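Local coordinates for lysosome-associated membrane glycoprotein 3 (Homo sapiens, PDB 4AKM) that takes part in the unfolded protein response and in lysosome-autophagosome fusion as a lysosomal membrane glycoprotein, represented here by the membrane-proximal part of its luminal domain, at residues 22-26 / 38-42; 98-102 / 124-130. One frame throughout, in Å; residues are numbered along the deposited sequence.

Contact 1 of 2, residues 22-26 / 38-42; sequences GIQLI and RYFNI
Residues 22-26 and 38-42 run antiparallel with their strand axes 4.7 Å apart at closest approach, Leu25 and Phe40 forming a hydrogen-bonded pair between the non-hydrogen-bonded pairs Gln24-Asn41 and Ile26-Tyr39. The amide of Leu25 gives to Phe40 O at 2.8 Å and that of Phe40 returns to Leu25 O; two residues along each chain, Ile42 N gives to Ile23 O at 2.9 Å. On the face carrying Gln24 and Asn41 the two amides extend in a common direction, their planes 18° apart. Gln24 has CG anti to its backbone N (chi1 -170°) and an extended chain, which carries NE2 alongside Asn41 to give a nearly straight 3.1 Å bond to OD1. That oxygen lies in the amide plane of Gln24, although NE2 is tilted from the carbonyl plane of Asn41. The other end of the same amide, OE1, sits at the edge of the Tyr39 ring, 3.4 Å from CD2, with the two planes 78° apart. This is a beta hairpin of the luminal domain, a fold built from two antiparallel sheets in the manner of a beta prism, and Phe64, on strand 57-64 of the second sheet, packs against the opposite side of the hairpin, touching Leu25, Phe40 and Ile42. There Ile42 CD1 lies 3.7 Å from Ile23 CG2 and 4.0 Å from Leu25 CG, so that one methyl touches both side chains. Back on the Gln24 face, Ile26 lies along Tyr39, its CG1 3.5 Å from CE2 of the ring.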
loop_
_atom_site.group_PDB
_atom_site.type_symbol
_atom_site.label_atom_id
_atom_site.label_comp_id
_atom_site.label_asym_id
_atom_site.label_seq_id
_atom_site.Cartn_x
_atom_site.Cartn_y
_atom_site.Cartn_z
ATOM N N GLY A 22 3.418 3.678 -6.723
ATOM C CA GLY A 22 2.672 4.911 -6.773
ATOM C C GLY A 22 1.312 4.576 -6.222
ATOM O O GLY A 22 0.793 3.485 -6.451
ATOM N N ILE A 23 0.738 5.506 -5.470
ATOM C CA ILE A 23 -0.548 5.268 -4.832
ATOM C C ILE A 23 -1.486 6.452 -5.043
ATOM O O ILE A 23 -1.086 7.615 -4.969
ATOM C CB ILE A 23 -0.384 4.917 -3.334
ATOM C CG1 ILE A 23 0.403 3.614 -3.192
ATOM C CG2 ILE A 23 -1.731 4.773 -2.655
ATOM C CD1 ILE A 23 1.056 3.443 -1.849
ATOM N N GLN A 24 -2.735 6.125 -5.343
ATOM C CA GLN A 24 -3.760 7.104 -5.631
ATOM C C GLN A 24 -4.965 6.757 -4.763
ATOM O O GLN A 24 -5.255 5.583 -4.530
ATOM C CB GLN A 24 -4.122 7.048 -7.124
ATOM C CG GLN A 24 -5.015 8.184 -7.614
ATOM C CD GLN A 24 -5.264 8.148 -9.122
ATOM O OE1 GLN A 24 -6.061 7.349 -9.616
ATOM N NE2 GLN A 24 -4.581 9.022 -9.856
ATOM N N LEU A 25 -5.655 7.772 -4.262
ATOM C CA LEU A 25 -6.885 7.547 -3.520
ATOM C C LEU A 25 -8.042 8.164 -4.288
ATOM O O LEU A 25 -7.976 9.319 -4.683
ATOM C CB LEU A 25 -6.792 8.133 -2.108
ATOM C CG LEU A 25 -5.858 7.396 -1.142
ATOM C CD1 LEU A 25 -5.753 8.111 0.203
ATOM C CD2 LEU A 25 -6.309 5.954 -0.948
ATOM N N ILE A 26 -9.091 7.385 -4.510
ATOM C CA ILE A 26 -10.261 7.861 -5.229
ATOM C C ILE A 26 -11.457 7.917 -4.284
ATOM O O ILE A 26 -11.872 6.884 -3.755
ATOM C CB ILE A 26 -10.620 6.939 -6.430
ATOM C CG1 ILE A 26 -9.571 7.032 -7.544
ATOM C CG2 ILE A 26 -12.000 7.284 -6.980
ATOM C CD1 ILE A 26 -8.409 6.079 -7.395
ATOM N N ARG A 38 -13.211 12.477 -6.698
ATOM C CA ARG A 38 -12.043 13.230 -6.268
ATOM C C ARG A 38 -10.816 12.319 -6.285
ATOM O O ARG A 38 -10.826 11.229 -5.714
ATOM C CB ARG A 38 -12.273 13.835 -4.879
ATOM C CG ARG A 38 -11.441 15.081 -4.591
ATOM C CD ARG A 38 -12.033 15.899 -3.446
ATOM N NE ARG A 38 -13.406 16.324 -3.727
ATOM C CZ ARG A 38 -14.140 17.090 -2.922
ATOM N NH1 ARG A 38 -13.640 17.530 -1.773
ATOM N NH2 ARG A 38 -15.381 17.420 -3.267
ATOM N N TYR A 39 -9.771 12.758 -6.971
ATOM C CA TYR A 39 -8.532 11.999 -7.029
ATOM C C TYR A 39 -7.485 12.620 -6.110
ATOM O O TYR A 39 -7.405 13.841 -5.979
ATOM C CB TYR A 39 -8.019 11.932 -8.470
ATOM C CG TYR A 39 -8.842 11.027 -9.373
ATOM C CD1 TYR A 39 -10.054 11.452 -9.912
ATOM C CD2 TYR A 39 -8.411 9.741 -9.675
ATOM C CE1 TYR A 39 -10.806 10.621 -10.729
ATOM C CE2 TYR A 39 -9.153 8.908 -10.491
ATOM C CZ TYR A 39 -10.350 9.349 -11.015
ATOM O OH TYR A 39 -11.086 8.511 -11.828
ATOM N N PHE A 40 -6.703 11.778 -5.450
ATOM C CA PHE A 40 -5.582 12.271 -4.662
ATOM C C PHE A 40 -4.329 11.427 -4.835
ATOM O O PHE A 40 -4.293 10.268 -4.438
ATOM C CB PHE A 40 -5.909 12.357 -3.174
ATOM C CG PHE A 40 -4.720 12.725 -2.343
ATOM C CD1 PHE A 40 -4.269 14.037 -2.308
ATOM C CD2 PHE A 40 -4.016 11.757 -1.636
ATOM C CE1 PHE A 40 -3.155 14.384 -1.564
ATOM C CE2 PHE A 40 -2.898 12.095 -0.885
ATOM C CZ PHE A 40 -2.467 13.409 -0.848
ATOM N N ASN A 41 -3.294 12.030 -5.405
ATOM C CA ASN A 41 -2.031 11.343 -5.611
ATOM C C ASN A 41 -1.148 11.392 -4.369
ATOM O O ASN A 41 -0.816 12.476 -3.883
ATOM C CB ASN A 41 -1.297 11.964 -6.795
ATOM C CG ASN A 41 -2.010 11.722 -8.114
ATOM O OD1 ASN A 41 -3.090 11.121 -8.156
ATOM N ND2 ASN A 41 -1.405 12.189 -9.202
ATOM N N ILE A 42 -0.772 10.230 -3.845
ATOM C CA ILE A 42 0.224 10.213 -2.788
ATOM C C ILE A 42 1.517 10.735 -3.398
ATOM O O ILE A 42 2.079 10.123 -4.305
ATOM C CB ILE A 42 0.444 8.811 -2.166
ATOM C CG1 ILE A 42 -0.607 8.508 -1.097
ATOM C CG2 ILE A 42 1.812 8.734 -1.504
ATOM C CD1 ILE A 42 -2.000 8.305 -1.620
#

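Contact 2 of 2, residues 98-102 / 124-130; sequences YQGIK and LQLSAHL
Gly100 and Ser127 bring together an outer strand of one sheet and a turn of the other, their CA atoms 4.7 Å apart. In the beta-prism fold of this luminal domain, residues 98-102 belong to the edge strand 97-110, whereas 124-130 leave strand 122-125, turn, and enter strand 130-135. The turn closes a hairpin whose own hydrogen bonds give it shape: Leu130 O accepts from both Leu126 N and Ser127 N, and Ser127 OG accepts from His129 N and, at 2.8 Å, from Leu130 N, making an ST turn and an ST motif at once. With chi1 at 69°, OG is tucked over the main chain of its own residue, turned to where both amides can reach it.

Between the two segments the meeting is by packing. Leu130 CD2 rests on the backbone of the edge strand, 3.6 Å from Gln99 CA, and Ser127 CB comes within 3.5 Å of Gln99 O. Gly100 has no side chain, and the turn can draw close to its main chain, with Leu126 CB set 3.9 Å from Gly100 O. At the Tyr98 end, His129 CB approaches the ring obliquely, while Leu126 also touches Ala87 of strand 80-90 and Val132 of strand 130-135.

A second kind of packing uses the methylenes of Lys102. Its chain crosses that of Leu124 at a slant, CB lying 4.0 Å from Leu124 CD2. Lys102 CG lies 3.3 Å from Gln125 O, and the bend at chi2 (-86°) brings Lys102 CE back to 3.5 Å from the same oxygen.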
loop_
_atom_site.group_PDB
_atom_site.type_symbol
_atom_site.label_atom_id
_atom_site.label_comp_id
_atom_site.label_asym_id
_atom_site.label_seq_id
_atom_site.Cartn_x
_atom_site.Cartn_y
_atom_site.Cartn_z
ATOM N N TYR A 98 -12.632 10.970 4.687
ATOM C CA TYR A 98 -13.065 9.682 4.177
ATOM C C TYR A 98 -12.080 8.635 4.650
ATOM O O TYR A 98 -10.879 8.879 4.690
ATOM C CB TYR A 98 -13.101 9.697 2.650
ATOM C CG TYR A 98 -14.097 10.672 2.069
ATOM C CD1 TYR A 98 -15.413 10.289 1.831
ATOM C CD2 TYR A 98 -13.725 11.973 1.757
ATOM C CE1 TYR A 98 -16.329 11.176 1.299
ATOM C CE2 TYR A 98 -14.631 12.864 1.225
ATOM C CZ TYR A 98 -15.933 12.462 0.997
ATOM O OH TYR A 98 -16.846 13.348 0.466
ATOM N N GLN A 99 -12.575 7.463 5.009
ATOM C CA GLN A 99 -11.665 6.411 5.416
ATOM C C GLN A 99 -12.251 5.025 5.239
ATOM O O GLN A 99 -13.451 4.861 5.017
ATOM C CB GLN A 99 -11.199 6.617 6.854
ATOM C CG GLN A 99 -12.304 6.733 7.865
ATOM C CD GLN A 99 -11.772 6.634 9.269
ATOM O OE1 GLN A 99 -10.996 5.732 9.582
ATOM N NE2 GLN A 99 -12.168 7.571 10.125
ATOM N N GLY A 100 -11.389 4.022 5.322
ATOM C CA GLY A 100 -11.864 2.669 5.132
ATOM C C GLY A 100 -10.782 1.632 5.277
ATOM O O GLY A 100 -9.599 1.915 5.067
ATOM N N ILE A 101 -11.194 0.422 5.640
ATOM C CA ILE A 101 -10.261 -0.675 5.827
ATOM C C ILE A 101 -10.822 -1.941 5.216
ATOM O O ILE A 101 -11.986 -2.280 5.419
ATOM C CB ILE A 101 -9.968 -0.945 7.325
ATOM C CG1 ILE A 101 -9.422 0.308 8.017
ATOM C CG2 ILE A 101 -8.996 -2.109 7.488
ATOM C CD1 ILE A 101 -8.727 0.028 9.336
ATOM N N LYS A 102 -9.989 -2.620 4.442
ATOM C CA LYS A 102 -10.273 -3.966 3.987
ATOM C C LYS A 102 -9.456 -4.908 4.847
ATOM O O LYS A 102 -8.213 -4.832 4.881
ATOM C CB LYS A 102 -9.915 -4.119 2.515
ATOM C CG LYS A 102 -11.102 -3.981 1.590
ATOM C CD LYS A 102 -11.811 -5.312 1.443
ATOM C CE LYS A 102 -12.623 -5.353 0.157
ATOM N NZ LYS A 102 -12.820 -6.749 -0.324
ATOM N N LEU A 124 -8.477 -1.435 -5.198
ATOM C CA LEU A 124 -9.186 -2.028 -4.076
ATOM C C LEU A 124 -10.202 -1.049 -3.496
ATOM O O LEU A 124 -9.857 0.089 -3.169
ATOM C CB LEU A 124 -8.188 -2.432 -3.001
ATOM C CG LEU A 124 -8.766 -3.322 -1.909
ATOM C CD1 LEU A 124 -9.192 -4.644 -2.521
ATOM C CD2 LEU A 124 -7.753 -3.522 -0.793
ATOM N N GLN A 125 -11.457 -1.477 -3.382
ATOM C CA GLN A 125 -12.452 -0.665 -2.685
ATOM C C GLN A 125 -12.272 -0.845 -1.185
ATOM O O GLN A 125 -12.405 -1.954 -0.669
ATOM C CB GLN A 125 -13.878 -1.029 -3.105
ATOM C CG GLN A 125 -14.348 -0.367 -4.392
ATOM C CD GLN A 125 -15.064 0.955 -4.165
ATOM O OE1 GLN A 125 -14.879 1.616 -3.145
ATOM N NE2 GLN A 125 -15.896 1.344 -5.127
ATOM N N LEU A 126 -11.957 0.245 -0.491
ATOM C CA LEU A 126 -11.724 0.196 0.951
ATOM C C LEU A 126 -13.025 0.375 1.726
ATOM O O LEU A 126 -13.346 -0.413 2.614
ATOM C CB LEU A 126 -10.691 1.244 1.365
ATOM C CG LEU A 126 -9.341 1.116 0.658
ATOM C CD1 LEU A 126 -8.343 2.092 1.234
ATOM C CD2 LEU A 126 -8.809 -0.313 0.731
ATOM N N SER A 127 -13.764 1.425 1.378
ATOM C CA SER A 127 -15.120 1.620 1.861
ATOM C C SER A 127 -16.019 1.690 0.641
ATOM O O SER A 127 -15.625 1.289 -0.451
ATOM C CB SER A 127 -15.234 2.912 2.663
ATOM O OG SER A 127 -15.096 4.041 1.819
ATOM N N ALA A 128 -17.228 2.202 0.824
ATOM C CA ALA A 128 -18.166 2.350 -0.280
ATOM C C ALA A 128 -17.838 3.571 -1.136
ATOM O O ALA A 128 -18.235 3.650 -2.295
ATOM C CB ALA A 128 -19.582 2.443 0.257
ATOM N N HIS A 129 -17.114 4.525 -0.556
ATOM C CA HIS A 129 -16.774 5.764 -1.250
ATOM C C HIS A 129 -15.271 5.899 -1.452
ATOM O O HIS A 129 -14.812 6.735 -2.221
ATOM C CB HIS A 129 -17.264 6.984 -0.464
ATOM C CG HIS A 129 -18.736 6.986 -0.198
ATOM N ND1 HIS A 129 -19.275 6.551 0.994
ATOM C CD2 HIS A 129 -19.783 7.372 -0.967
ATOM C CE1 HIS A 129 -20.591 6.668 0.948
ATOM N NE2 HIS A 129 -20.924 7.163 -0.231
ATOM N N LEU A 130 -14.503 5.094 -0.737
ATOM C CA LEU A 130 -13.058 5.236 -0.771
ATOM C C LEU A 130 -12.402 4.046 -1.442
ATOM O O LEU A 130 -12.674 2.894 -1.119
ATOM C CB LEU A 130 -12.486 5.453 0.636
ATOM C CG LEU A 130 -10.959 5.562 0.699
ATOM C CD1 LEU A 130 -10.457 6.780 -0.060
ATOM C CD2 LEU A 130 -10.460 5.568 2.133
#

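How the contacts relate
The two contacts, with centres about 13 Å apart, show how the same domain uses its strands in different ways. Contact 1 is partly buried and joins neighbouring strands of one sheet, so backbone hydrogen bonds set its register and a side-chain amide pair adds to them. Contact 2 lies at the surface and brings strand 97-110 of the five-stranded sheet against a turn of the seven-stranded one; the hydrogen bonds among its own two segments all lie in the 124-130 turn, and packing does the joining. Both reach the seven-stranded sheet, where strand 130-135 pairs with strand 14-27, and they touch directly, Leu130 CD1 of contact 2 lying 4.0 Å from Ile26 O of contact 1.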